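Local coordinates for protein alpha-L-arabinofuranosidase B (Aspergillus kawachii, PDB 6SXT) that hydrolyses terminal non-reducing alpha-L-arabinofuranose residues from arabinan, arabinogalactan and arabinoxylan during the breakdown of plant hemicellulose, at residues Asp6-Gly11 with Glu292-Ser297; Pro14-His19 with Thr136-Gly141; Tyr148-Gly153 with Glu310-Ala315; Thr229-Gly234 with Asp303-Val308. All coordinates share one frame; numbering follows the deposited sequence. Where two conformers were deposited one is given.

Interaction 1 of 4, residues Asp6-Gly11 with Glu292-Ser297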
loop_
_atom_site.group_PDB
_atom_site.type_symbol
_atom_site.label_atom_id
_atom_site.label_comp_id
_atom_site.label_asym_id
_atom_site.label_seq_id
_atom_site.Cartn_x
_atom_site.Cartn_y
_atom_site.Cartn_z
ATOM N N ASP A 6 16.870 15.373 -11.081
ATOM C CA ASP A 6 17.703 16.277 -11.904
ATOM C C ASP A 6 17.050 17.659 -11.940
ATOM O O ASP A 6 17.789 18.643 -11.922
ATOM C CB ASP A 6 17.854 15.704 -13.305
ATOM C CG ASP A 6 18.498 14.322 -13.315
ATOM O OD1 ASP A 6 19.612 14.183 -12.752
ATOM O OD2 ASP A 6 17.852 13.437 -13.876
ATOM N N ILE A 7 15.719 17.681 -12.022
ATOM C CA ILE A 7 14.930 18.940 -12.049
ATOM C C ILE A 7 15.111 19.659 -10.726
ATOM O O ILE A 7 15.406 20.874 -10.709
ATOM C CB ILE A 7 13.480 18.650 -12.389
ATOM C CG1 ILE A 7 13.385 18.061 -13.792
ATOM C CG2 ILE A 7 12.591 19.875 -12.238
ATOM C CD1 ILE A 7 12.124 17.383 -14.127
ATOM N N TYR A 8 14.981 18.962 -9.593
ATOM C CA TYR A 8 15.160 19.588 -8.280
ATOM C C TYR A 8 16.591 20.124 -8.155
ATOM O O TYR A 8 16.782 21.250 -7.647
ATOM C CB TYR A 8 14.855 18.627 -7.131
ATOM C CG TYR A 8 13.396 18.484 -6.814
ATOM C CD1 TYR A 8 12.676 19.534 -6.284
ATOM C CD2 TYR A 8 12.713 17.281 -6.983
ATOM C CE1 TYR A 8 11.339 19.394 -5.925
ATOM C CE2 TYR A 8 11.365 17.130 -6.628
ATOM C CZ TYR A 8 10.675 18.190 -6.100
ATOM O OH TYR A 8 9.377 18.001 -5.709
ATOM N N GLU A 9 17.583 19.384 -8.649
ATOM C CA GLU A 9 18.989 19.833 -8.566
ATOM C C GLU A 9 19.138 21.120 -9.389
ATOM O O GLU A 9 19.837 22.057 -8.893
ATOM C CB GLU A 9 19.890 18.738 -9.103
ATOM C CG GLU A 9 21.307 19.204 -9.394
ATOM C CD GLU A 9 22.079 19.673 -8.201
ATOM O OE1 GLU A 9 21.993 18.990 -7.148
ATOM O OE2 GLU A 9 22.898 20.629 -8.387
ATOM N N ALA A 10 18.540 21.189 -10.562
ATOM C CA ALA A 10 18.654 22.366 -11.465
ATOM C C ALA A 10 18.007 23.581 -10.793
ATOM O O ALA A 10 18.393 24.711 -11.104
ATOM C CB ALA A 10 18.015 22.099 -12.787
ATOM N N GLY A 11 17.043 23.385 -9.899
ATOM C CA GLY A 11 16.393 24.475 -9.155
ATOM C C GLY A 11 17.135 24.841 -7.902
ATOM O O GLY A 11 16.592 25.651 -7.118
ATOM N N GLU A 292 6.384 6.564 -5.905
ATOM C CA GLU A 292 7.653 7.291 -5.968
ATOM C C GLU A 292 7.558 8.523 -5.080
ATOM O O GLU A 292 6.436 9.008 -4.840
ATOM C CB GLU A 292 8.019 7.701 -7.408
ATOM C CG GLU A 292 7.025 8.651 -8.065
ATOM C CD GLU A 292 7.404 9.029 -9.491
ATOM O OE1 GLU A 292 7.247 8.154 -10.349
ATOM O OE2 GLU A 292 7.937 10.135 -9.693
ATOM N N GLY A 293 8.697 9.010 -4.647
ATOM C CA GLY A 293 8.698 10.260 -3.889
ATOM C C GLY A 293 10.115 10.647 -3.534
ATOM O O GLY A 293 11.037 9.831 -3.627
ATOM N N VAL A 294 10.242 11.895 -3.100
ATOM C CA VAL A 294 11.546 12.441 -2.709
ATOM C C VAL A 294 11.375 13.388 -1.530
ATOM O O VAL A 294 10.283 13.908 -1.306
ATOM C CB VAL A 294 12.263 13.152 -3.846
ATOM C CG1 VAL A 294 12.338 12.372 -5.152
ATOM C CG2 VAL A 294 11.705 14.549 -4.064
ATOM N N MET A 295 12.523 13.698 -0.915
ATOM C CA MET A 295 12.674 14.848 0.006
ATOM C C MET A 295 13.880 15.633 -0.479
ATOM O O MET A 295 14.844 15.046 -0.999
ATOM C CB MET A 295 12.893 14.417 1.458
ATOM C CG MET A 295 11.672 13.685 1.998
ATOM S SD MET A 295 12.021 12.932 3.619
ATOM C CE MET A 295 12.293 14.402 4.628
ATOM N N THR A 296 13.775 16.950 -0.374
ATOM C CA THR A 296 14.815 17.885 -0.848
ATOM C C THR A 296 15.389 18.697 0.301
ATOM O O THR A 296 14.820 18.770 1.359
ATOM C CB THR A 296 14.316 18.834 -1.939
ATOM O OG1 THR A 296 13.516 19.851 -1.310
ATOM C CG2 THR A 296 13.529 18.146 -3.014
ATOM N N SER A 297 16.546 19.289 0.030
ATOM C CA SER A 297 17.111 20.385 0.856
ATOM C C SER A 297 16.747 21.700 0.180
ATOM O O SER A 297 16.968 21.800 -0.991
ATOM C CB SER A 297 18.608 20.199 0.987
ATOM O OG SER A 297 19.219 21.362 1.507
#

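Interaction 2 of 4, residues Pro14-His19 with Thr136-Gly141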
loop_
_atom_site.group_PDB
_atom_site.type_symbol
_atom_site.label_atom_id
_atom_site.label_comp_id
_atom_site.label_asym_id
_atom_site.label_seq_id
_atom_site.Cartn_x
_atom_site.Cartn_y
_atom_site.Cartn_z
ATOM N N PRO A 14 18.177 20.371 -4.153
ATOM C CA PRO A 14 18.415 18.998 -4.618
ATOM C C PRO A 14 17.760 17.964 -3.691
ATOM O O PRO A 14 17.531 18.169 -2.500
ATOM C CB PRO A 14 19.929 18.833 -4.523
ATOM C CG PRO A 14 20.285 19.776 -3.389
ATOM C CD PRO A 14 19.411 20.982 -3.623
ATOM N N CYS A 15 17.428 16.802 -4.279
ATOM C CA CYS A 15 16.963 15.655 -3.493
ATOM C C CYS A 15 18.040 15.252 -2.496
ATOM O O CYS A 15 19.256 15.150 -2.846
ATOM C CB CYS A 15 16.675 14.460 -4.385
ATOM S SG CYS A 15 15.311 14.817 -5.530
ATOM N N VAL A 16 17.608 14.956 -1.288
ATOM C CA VAL A 16 18.438 14.304 -0.263
ATOM C C VAL A 16 17.932 12.910 0.069
ATOM O O VAL A 16 18.589 12.197 0.835
ATOM C CB VAL A 16 18.557 15.181 0.984
ATOM C CG1 VAL A 16 19.320 16.447 0.614
ATOM C CG2 VAL A 16 17.195 15.471 1.608
ATOM N N ALA A 17 16.775 12.521 -0.455
ATOM C CA ALA A 17 16.275 11.140 -0.349
ATOM C C ALA A 17 15.372 10.955 -1.546
ATOM O O ALA A 17 14.549 11.855 -1.831
ATOM C CB ALA A 17 15.544 10.941 0.952
ATOM N N ALA A 18 15.487 9.836 -2.228
ATOM C CA ALA A 18 14.739 9.630 -3.487
ATOM C C ALA A 18 14.349 8.158 -3.530
ATOM O O ALA A 18 15.233 7.274 -3.601
ATOM C CB ALA A 18 15.606 10.006 -4.669
ATOM N N HIS A 19 13.075 7.884 -3.442
ATOM C CA HIS A 19 12.573 6.511 -3.200
ATOM C C HIS A 19 11.542 6.123 -4.268
ATOM O O HIS A 19 10.545 6.836 -4.442
ATOM C CB HIS A 19 11.870 6.480 -1.873
ATOM C CG HIS A 19 12.738 6.791 -0.712
ATOM N ND1 HIS A 19 12.465 7.852 0.140
ATOM C CD2 HIS A 19 13.846 6.185 -0.271
ATOM C CE1 HIS A 19 13.388 7.880 1.083
ATOM N NE2 HIS A 19 14.252 6.869 0.893
ATOM N N THR A 136 20.616 11.162 6.676
ATOM C CA THR A 136 21.563 12.290 6.578
ATOM C C THR A 136 21.178 13.183 5.421
ATOM O O THR A 136 20.612 12.746 4.401
ATOM C CB THR A 136 22.986 11.738 6.612
ATOM O OG1 THR A 136 23.080 10.948 5.457
ATOM C CG2 THR A 136 23.270 10.849 7.802
ATOM N N GLY A 137 21.428 14.470 5.619
ATOM C CA GLY A 137 21.112 15.474 4.609
ATOM C C GLY A 137 19.707 16.033 4.692
ATOM O O GLY A 137 19.437 17.016 4.002
ATOM N N THR A 138 18.805 15.391 5.407
ATOM C CA THR A 138 17.410 15.844 5.541
ATOM C C THR A 138 17.408 17.104 6.390
ATOM O O THR A 138 18.285 17.296 7.296
ATOM C CB THR A 138 16.525 14.762 6.149
ATOM O OG1 THR A 138 17.278 14.221 7.238
ATOM C CG2 THR A 138 16.172 13.671 5.157
ATOM N N ALA A 139 16.401 17.929 6.148
ATOM C CA ALA A 139 16.247 19.185 6.915
ATOM C C ALA A 139 15.941 18.886 8.384
ATOM O O ALA A 139 15.138 17.979 8.741
ATOM C CB ALA A 139 15.181 20.034 6.267
ATOM N N THR A 140 16.530 19.712 9.262
ATOM C CA THR A 140 16.239 19.655 10.702
ATOM C C THR A 140 15.898 21.057 11.197
ATOM O O THR A 140 16.138 22.039 10.453
ATOM C CB THR A 140 17.390 19.015 11.499
ATOM O OG1 THR A 140 18.527 19.851 11.313
ATOM C CG2 THR A 140 17.634 17.579 11.071
ATOM N N GLY A 141 15.293 21.127 12.373
ATOM C CA GLY A 141 14.929 22.427 12.947
ATOM C C GLY A 141 13.994 23.172 12.004
ATOM O O GLY A 141 12.976 22.570 11.602
#

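Interaction 3 of 4, residues Tyr148-Gly153 with Glu310-Ala315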
loop_
_atom_site.group_PDB
_atom_site.type_symbol
_atom_site.label_atom_id
_atom_site.label_comp_id
_atom_site.label_asym_id
_atom_site.label_seq_id
_atom_site.Cartn_x
_atom_site.Cartn_y
_atom_site.Cartn_z
ATOM N N TYR A 148 7.743 15.315 -2.481
ATOM C CA TYR A 148 6.525 14.925 -3.214
ATOM C C TYR A 148 6.374 13.409 -3.106
ATOM O O TYR A 148 7.362 12.716 -2.804
ATOM C CB TYR A 148 6.501 15.365 -4.693
ATOM C CG TYR A 148 7.244 14.466 -5.660
ATOM C CD1 TYR A 148 8.582 14.633 -5.917
ATOM C CD2 TYR A 148 6.599 13.403 -6.284
ATOM C CE1 TYR A 148 9.275 13.783 -6.760
ATOM C CE2 TYR A 148 7.274 12.550 -7.126
ATOM C CZ TYR A 148 8.613 12.745 -7.380
ATOM O OH TYR A 148 9.316 11.889 -8.203
ATOM N N ALA A 149 5.181 12.934 -3.382
ATOM C CA ALA A 149 4.917 11.518 -3.584
ATOM C C ALA A 149 3.868 11.363 -4.647
ATOM O O ALA A 149 2.933 12.193 -4.710
ATOM C CB ALA A 149 4.522 10.833 -2.301
ATOM N N VAL A 150 3.966 10.257 -5.372
ATOM C CA VAL A 150 2.849 9.817 -6.241
ATOM C C VAL A 150 2.195 8.642 -5.523
ATOM O O VAL A 150 2.878 7.638 -5.193
ATOM C CB VAL A 150 3.310 9.419 -7.650
ATOM C CG1 VAL A 150 2.162 8.812 -8.453
ATOM C CG2 VAL A 150 3.931 10.621 -8.371
ATOM N N LEU A 151 0.917 8.794 -5.228
ATOM C CA LEU A 151 0.121 7.878 -4.390
ATOM C C LEU A 151 -1.140 7.450 -5.142
ATOM O O LEU A 151 -1.528 8.038 -6.131
ATOM C CB LEU A 151 -0.279 8.600 -3.090
ATOM C CG LEU A 151 0.852 9.288 -2.326
ATOM C CD1 LEU A 151 0.268 10.063 -1.124
ATOM C CD2 LEU A 151 1.877 8.272 -1.850
ATOM N N ASP A 152 -1.756 6.399 -4.630
ATOM C CA ASP A 152 -3.086 5.916 -5.097
ATOM C C ASP A 152 -4.132 6.736 -4.369
ATOM O O ASP A 152 -4.341 6.531 -3.171
ATOM C CB ASP A 152 -3.232 4.402 -4.872
ATOM C CG ASP A 152 -4.562 3.828 -5.306
ATOM O OD1 ASP A 152 -5.481 4.642 -5.600
ATOM O OD2 ASP A 152 -4.680 2.597 -5.354
ATOM N N GLY A 153 -4.797 7.658 -5.052
ATOM C CA GLY A 153 -5.800 8.476 -4.382
ATOM C C GLY A 153 -7.047 7.723 -3.962
ATOM O O GLY A 153 -7.890 8.314 -3.285
ATOM N N GLU A 310 5.361 17.673 -14.766
ATOM C CA GLU A 310 5.385 17.388 -16.225
ATOM C C GLU A 310 6.123 16.063 -16.473
ATOM O O GLU A 310 5.641 15.253 -17.275
ATOM C CB GLU A 310 6.067 18.553 -16.935
ATOM C CG GLU A 310 6.052 18.409 -18.429
ATOM C CD GLU A 310 6.571 19.647 -19.175
ATOM O OE1 GLU A 310 7.163 20.540 -18.515
ATOM O OE2 GLU A 310 6.392 19.688 -20.399
ATOM N N ASN A 311 7.182 15.812 -15.732
ATOM C CA ASN A 311 7.968 14.567 -15.823
ATOM C C ASN A 311 7.086 13.391 -15.390
ATOM O O ASN A 311 7.093 12.346 -16.061
ATOM C CB ASN A 311 9.246 14.726 -15.050
ATOM C CG ASN A 311 10.065 13.466 -15.065
ATOM O OD1 ASN A 311 9.743 12.507 -14.345
ATOM N ND2 ASN A 311 11.065 13.428 -15.934
ATOM N N ILE A 312 6.404 13.505 -14.252
ATOM C CA ILE A 312 5.497 12.446 -13.750
ATOM C C ILE A 312 4.452 12.113 -14.799
ATOM O O ILE A 312 4.237 10.945 -15.108
ATOM C CB ILE A 312 4.905 12.873 -12.401
ATOM C CG1 ILE A 312 5.974 12.961 -11.335
ATOM C CG2 ILE A 312 3.837 11.877 -12.021
ATOM C CD1 ILE A 312 5.515 13.709 -10.096
ATOM N N VAL A 313 3.798 13.107 -15.365
ATOM C CA VAL A 313 2.763 12.902 -16.393
ATOM C C VAL A 313 3.412 12.142 -17.568
ATOM O O VAL A 313 2.790 11.180 -18.085
ATOM C CB VAL A 313 2.132 14.231 -16.837
ATOM C CG1 VAL A 313 1.274 14.052 -18.076
ATOM C CG2 VAL A 313 1.288 14.808 -15.703
ATOM N N ALA A 314 4.602 12.509 -17.943
ATOM C CA ALA A 314 5.257 11.832 -19.101
ATOM C C ALA A 314 5.647 10.401 -18.764
ATOM O O ALA A 314 5.856 9.604 -19.713
ATOM C CB ALA A 314 6.443 12.629 -19.571
ATOM N N ALA A 315 5.789 10.041 -17.503
ATOM C CA ALA A 315 6.031 8.635 -17.101
ATOM C C ALA A 315 4.809 7.769 -17.395
ATOM O O ALA A 315 4.964 6.530 -17.451
ATOM C CB ALA A 315 6.445 8.528 -15.673
#

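Interaction 4 of 4, residues Thr229-Gly234 with Asp303-Val308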
loop_
_atom_site.group_PDB
_atom_site.type_symbol
_atom_site.label_atom_id
_atom_site.label_comp_id
_atom_site.label_asym_id
_atom_site.label_seq_id
_atom_site.Cartn_x
_atom_site.Cartn_y
_atom_site.Cartn_z
ATOM N N THR A 229 -0.386 13.281 -7.473
ATOM C CA THR A 229 0.888 13.901 -7.083
ATOM C C THR A 229 0.622 14.796 -5.895
ATOM O O THR A 229 -0.141 15.753 -6.049
ATOM C CB THR A 229 1.531 14.730 -8.178
ATOM O OG1 THR A 229 1.672 13.895 -9.340
ATOM C CG2 THR A 229 2.882 15.228 -7.752
ATOM N N ALA A 230 1.239 14.506 -4.755
ATOM C CA ALA A 230 1.171 15.395 -3.574
ATOM C C ALA A 230 2.515 16.063 -3.448
ATOM O O ALA A 230 3.516 15.327 -3.280
ATOM C CB ALA A 230 0.835 14.578 -2.353
ATOM N N ALA A 231 2.580 17.396 -3.444
ATOM C CA ALA A 231 3.843 18.137 -3.309
ATOM C C ALA A 231 3.707 19.063 -2.111
ATOM O O ALA A 231 2.777 19.914 -2.083
ATOM C CB ALA A 231 4.226 18.904 -4.554
ATOM N N VAL A 232 4.637 18.934 -1.184
ATOM C CA VAL A 232 4.587 19.682 0.104
ATOM C C VAL A 232 5.934 20.350 0.300
ATOM O O VAL A 232 7.006 19.770 -0.045
ATOM C CB VAL A 232 4.190 18.762 1.280
ATOM C CG1 VAL A 232 4.603 19.346 2.637
ATOM C CG2 VAL A 232 2.727 18.439 1.190
ATOM N N LYS A 233 5.956 21.553 0.871
ATOM C CA LYS A 233 7.230 22.222 1.150
ATOM C C LYS A 233 7.039 23.108 2.372
ATOM O O LYS A 233 5.897 23.474 2.676
ATOM C CB LYS A 233 7.731 23.010 -0.058
ATOM C CG LYS A 233 6.738 23.992 -0.678
ATOM C CD LYS A 233 7.193 24.459 -2.025
ATOM C CE LYS A 233 6.191 25.330 -2.754
ATOM N NZ LYS A 233 6.641 25.560 -4.165
ATOM N N GLY A 234 8.147 23.290 3.083
ATOM C CA GLY A 234 8.132 24.045 4.338
ATOM C C GLY A 234 9.424 24.785 4.509
ATOM O O GLY A 234 10.493 24.246 4.255
ATOM N N ASP A 303 7.948 26.624 -10.010
ATOM C CA ASP A 303 8.414 26.253 -11.369
ATOM C C ASP A 303 9.092 24.879 -11.317
ATOM O O ASP A 303 8.840 24.056 -12.200
ATOM C CB ASP A 303 9.415 27.266 -11.917
ATOM C CG ASP A 303 9.773 27.013 -13.370
ATOM O OD1 ASP A 303 8.879 27.176 -14.235
ATOM O OD2 ASP A 303 10.948 26.671 -13.632
ATOM N N THR A 304 9.937 24.666 -10.337
ATOM C CA THR A 304 10.680 23.375 -10.222
ATOM C C THR A 304 9.657 22.267 -10.055
ATOM O O THR A 304 9.722 21.268 -10.753
ATOM C CB THR A 304 11.630 23.422 -9.043
ATOM O OG1 THR A 304 12.670 24.366 -9.335
ATOM C CG2 THR A 304 12.224 22.085 -8.679
ATOM N N GLU A 305 8.719 22.424 -9.129
ATOM C CA GLU A 305 7.666 21.412 -8.943
ATOM C C GLU A 305 6.830 21.203 -10.197
ATOM O O GLU A 305 6.468 20.071 -10.508
ATOM C CB GLU A 305 6.777 21.810 -7.781
ATOM C CG GLU A 305 7.495 21.688 -6.458
ATOM C CD GLU A 305 6.662 22.271 -5.331
ATOM O OE1 GLU A 305 5.952 23.294 -5.584
ATOM O OE2 GLU A 305 6.703 21.712 -4.207
ATOM N N ASN A 306 6.505 22.274 -10.927
ATOM C CA ASN A 306 5.721 22.128 -12.161
ATOM C C ASN A 306 6.497 21.253 -13.161
ATOM O O ASN A 306 5.864 20.461 -13.839
ATOM C CB ASN A 306 5.430 23.497 -12.765
ATOM C CG ASN A 306 4.487 24.350 -11.925
ATOM O OD1 ASN A 306 3.741 23.843 -11.075
ATOM N ND2 ASN A 306 4.494 25.675 -12.211
ATOM N N SER A 307 7.795 21.423 -13.235
ATOM C CA SER A 307 8.649 20.633 -14.163
ATOM C C SER A 307 8.619 19.172 -13.706
ATOM O O SER A 307 8.584 18.268 -14.545
ATOM C CB SER A 307 10.047 21.165 -14.266
ATOM O OG SER A 307 10.007 22.414 -14.984
ATOM N N VAL A 308 8.737 18.943 -12.400
ATOM C CA VAL A 308 8.622 17.563 -11.837
ATOM C C VAL A 308 7.280 16.944 -12.221
ATOM O O VAL A 308 7.210 15.786 -12.662
ATOM C CB VAL A 308 8.827 17.583 -10.316
ATOM C CG1 VAL A 308 8.492 16.225 -9.710
ATOM C CG2 VAL A 308 10.252 17.986 -9.992
HETATM O O HOH W 1 4.418 22.338 -2.624
#

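Interaction 1 of 4, residues Asp6-Gly11 with Glu292-Ser297
Thr296 OG1, beside the methyl that Thr296 lays on the Tyr8 ring, accepts a hydrogen bond from the backbone N of Gly146 and has a second, weak one with Gly298 O. This fixes the threonine on strand 288-296, where helix 4-10 packs on the antiparallel sheet of the catalytic beta-sandwich. Across the contact the helix contributes a single side chain, Tyr8, and its CA lies 7.6 Å from the CA of Thr296. With OG1 set between the backbone N and the carbonyl carbon (chi1 76°), the branch CG2 is left pointing at the aromatic ring. It makes a CH-pi contact over the face, 3.8 Å from the ring centroid and 15° off the normal, displaced somewhat toward the CD1 side of the rim. The two side chains meet at roughly a right angle, and the methyl presses down on the ring instead of lying along it. Beyond the opposite face comes Val308 CG2, from helix 302-315, so the tyrosine is sandwiched between a strand methyl and a helix methyl. Tyr148 and Cys15 also touch it, and the setting is wholly buried. Val294, two residues back and on the same side of the strand, completes the contact: its CG2 methyl reaches the CD2–CE2 side of the ring at a slant, 3.7 Å from Tyr8 CE2.

Interaction 2 of 4, residues Pro14-His19 with Thr136-Gly141
Val16 sits at a corner of its chain, with phi -114° and psi -7°, and its CA comes within 5.7 Å of the CA of Gly137 in the loop leading to strand 145-152. The kink is a classic beta bulge: Val16 and Ala17 both face Met295 of the neighbouring antiparallel strand 288-296, and the strand changes direction there. The bulge turns the Val16 side chain toward the loop, where it does most of the touching. The carbonyl oxygen of Gly137 settles over the isopropyl group, 3.4 Å from Val16 CG1 and 3.6 Å from both Val16 CB and Val16 CG2. Both valine branches therefore flank one oxygen, in a van der Waals fit. Gly137 itself has a positive phi of 88°, and without a side chain its backbone can come right up to the bulge. The next residue adds carbon-to-carbon contact: Val16 CG2 lies 4.0 Å from Thr138 CA. The threonine hydroxyl is engaged elsewhere, with OG1 hydrogen-bonded to Gly272 O, which leaves CG2 to face the valine and Met295; the threonine side chain also touches Ile274. Polar linkage between the segments is indirect, for Asn83 ND2 hydrogen-bonds to both Val16 O and Thr136 O. On the other side of the corner, the Cys15–Cys5 disulfide ties the strand to helix 4-10. On the buried side of Gly137, Val16 CG2 and Thr138 CG2 meet methyl to methyl at 4.1 Å.

Interaction 3 of 4, residues Tyr148-Gly153 with Glu310-Ala315
Apolar packing carries this contact, and Ile312 is the one helix residue that delivers it. Its CD1 methyl comes to 3.6 Å from Tyr148 CE2, meeting the ring obliquely. The same CD1 lies 3.9 Å from Val150 CG2, and so it wedges between two residues that project from one side of the strand. The other branch joins in: Ile312 CG2 is also 3.9 Å from Val150 CG2, giving the valine methyl a partner on each arm of the isoleucine. Because the isoleucine chain is extended beyond CG1 (chi2 165°), CD1 is pushed far enough to reach the tyrosine. Both strand side chains run past the isoleucine in the reverse sense, interleaving with it.

Polar interactions lie around this apolar centre. The Tyr148 hydroxyl is hydrogen-bonded to Glu292 OE2, which holds the ring at its hydroxyl end, while the isoleucine methyl meets it near CE2. In the residue before Ile312, Asn311 OD1 accepts a hydrogen bond from Arg23 NH1, linking the helix to a nearby loop.

In the fold, this is helix 302-315 packed on a face of the sheet in the catalytic beta-sandwich. Strand 145-152 is flanked there by 288-296 and 227-235, and Ile312 touches Glu292 on the first and Thr229 on the second. Helix 4-10 covers Tyr148 alongside, through Pro4 and Tyr8.

Interaction 4 of 4, residues Thr229-Gly234 with Asp303-Val308
A salt bridge between Lys233 NZ and Glu305 OE1, 2.8 Å long, pins helix 302-315 to strand 227-235 on the sheet of the catalytic beta-sandwich. The ammonium group approaches from above the carboxylate, 54° out of its plane. Both ends have further partners: NZ also forms a salt bridge with Asp302 OD1 and a hydrogen bond to Pro300 O, and OE1 takes a second salt bridge from Arg242 NH1. The other carboxylate oxygen is served by water. One molecule donates to Glu305 OE2 at 2.8 Å and, more weakly, to Ala231 O at 3.0 Å, bridging the acid to the strand backbone.

Packing follows from the same two side chains. Lys233 leaves the strand with CG lodged between its backbone N and carbonyl carbon (chi1 52°), then stays extended to its tip. Glu305 is extended as well, and the two chains meet at a slant, with Lys233 CD 3.5 Å from Glu305 OE2. That oxygen also rests 3.8 Å from Ala231 CB, whose small methyl lets the carboxylate come close to the sheet between helix and strand. The backbones remain 7.6 Å apart at Ala231 CA and Glu305 CA, a distance spanned by the glutamate.

All three touching residues are buried, and charges of opposite sign are paired here: Lys233 and Arg242 would roughly offset Glu305 and Asp302, and the two cations would be expected to keep Glu305 ionised even away from bulk solvent.

How the interactions relate
From the N terminus, helix 4-10 opens interaction 1 and the adjoining strand 15-20 opens interaction 2, which closes first, at the 136-141 loop, nested inside the long loop of interaction 1. Strand 145-152 then opens interaction 3 and strand 227-235 opens interaction 4. Strand 288-296 closes interaction 1 before helix 302-315 closes interaction 4 and finally interaction 3. Interaction 4 is thus nested in interaction 3, and interaction 1 crosses both. Interactions 1, 3 and 4 pack two helices side by side on neighbouring strands of one sheet, with Ile7 CG2 3.5 Å from Ser307 CB between the helices; interaction 2 fastens a loop beyond strand 15-20.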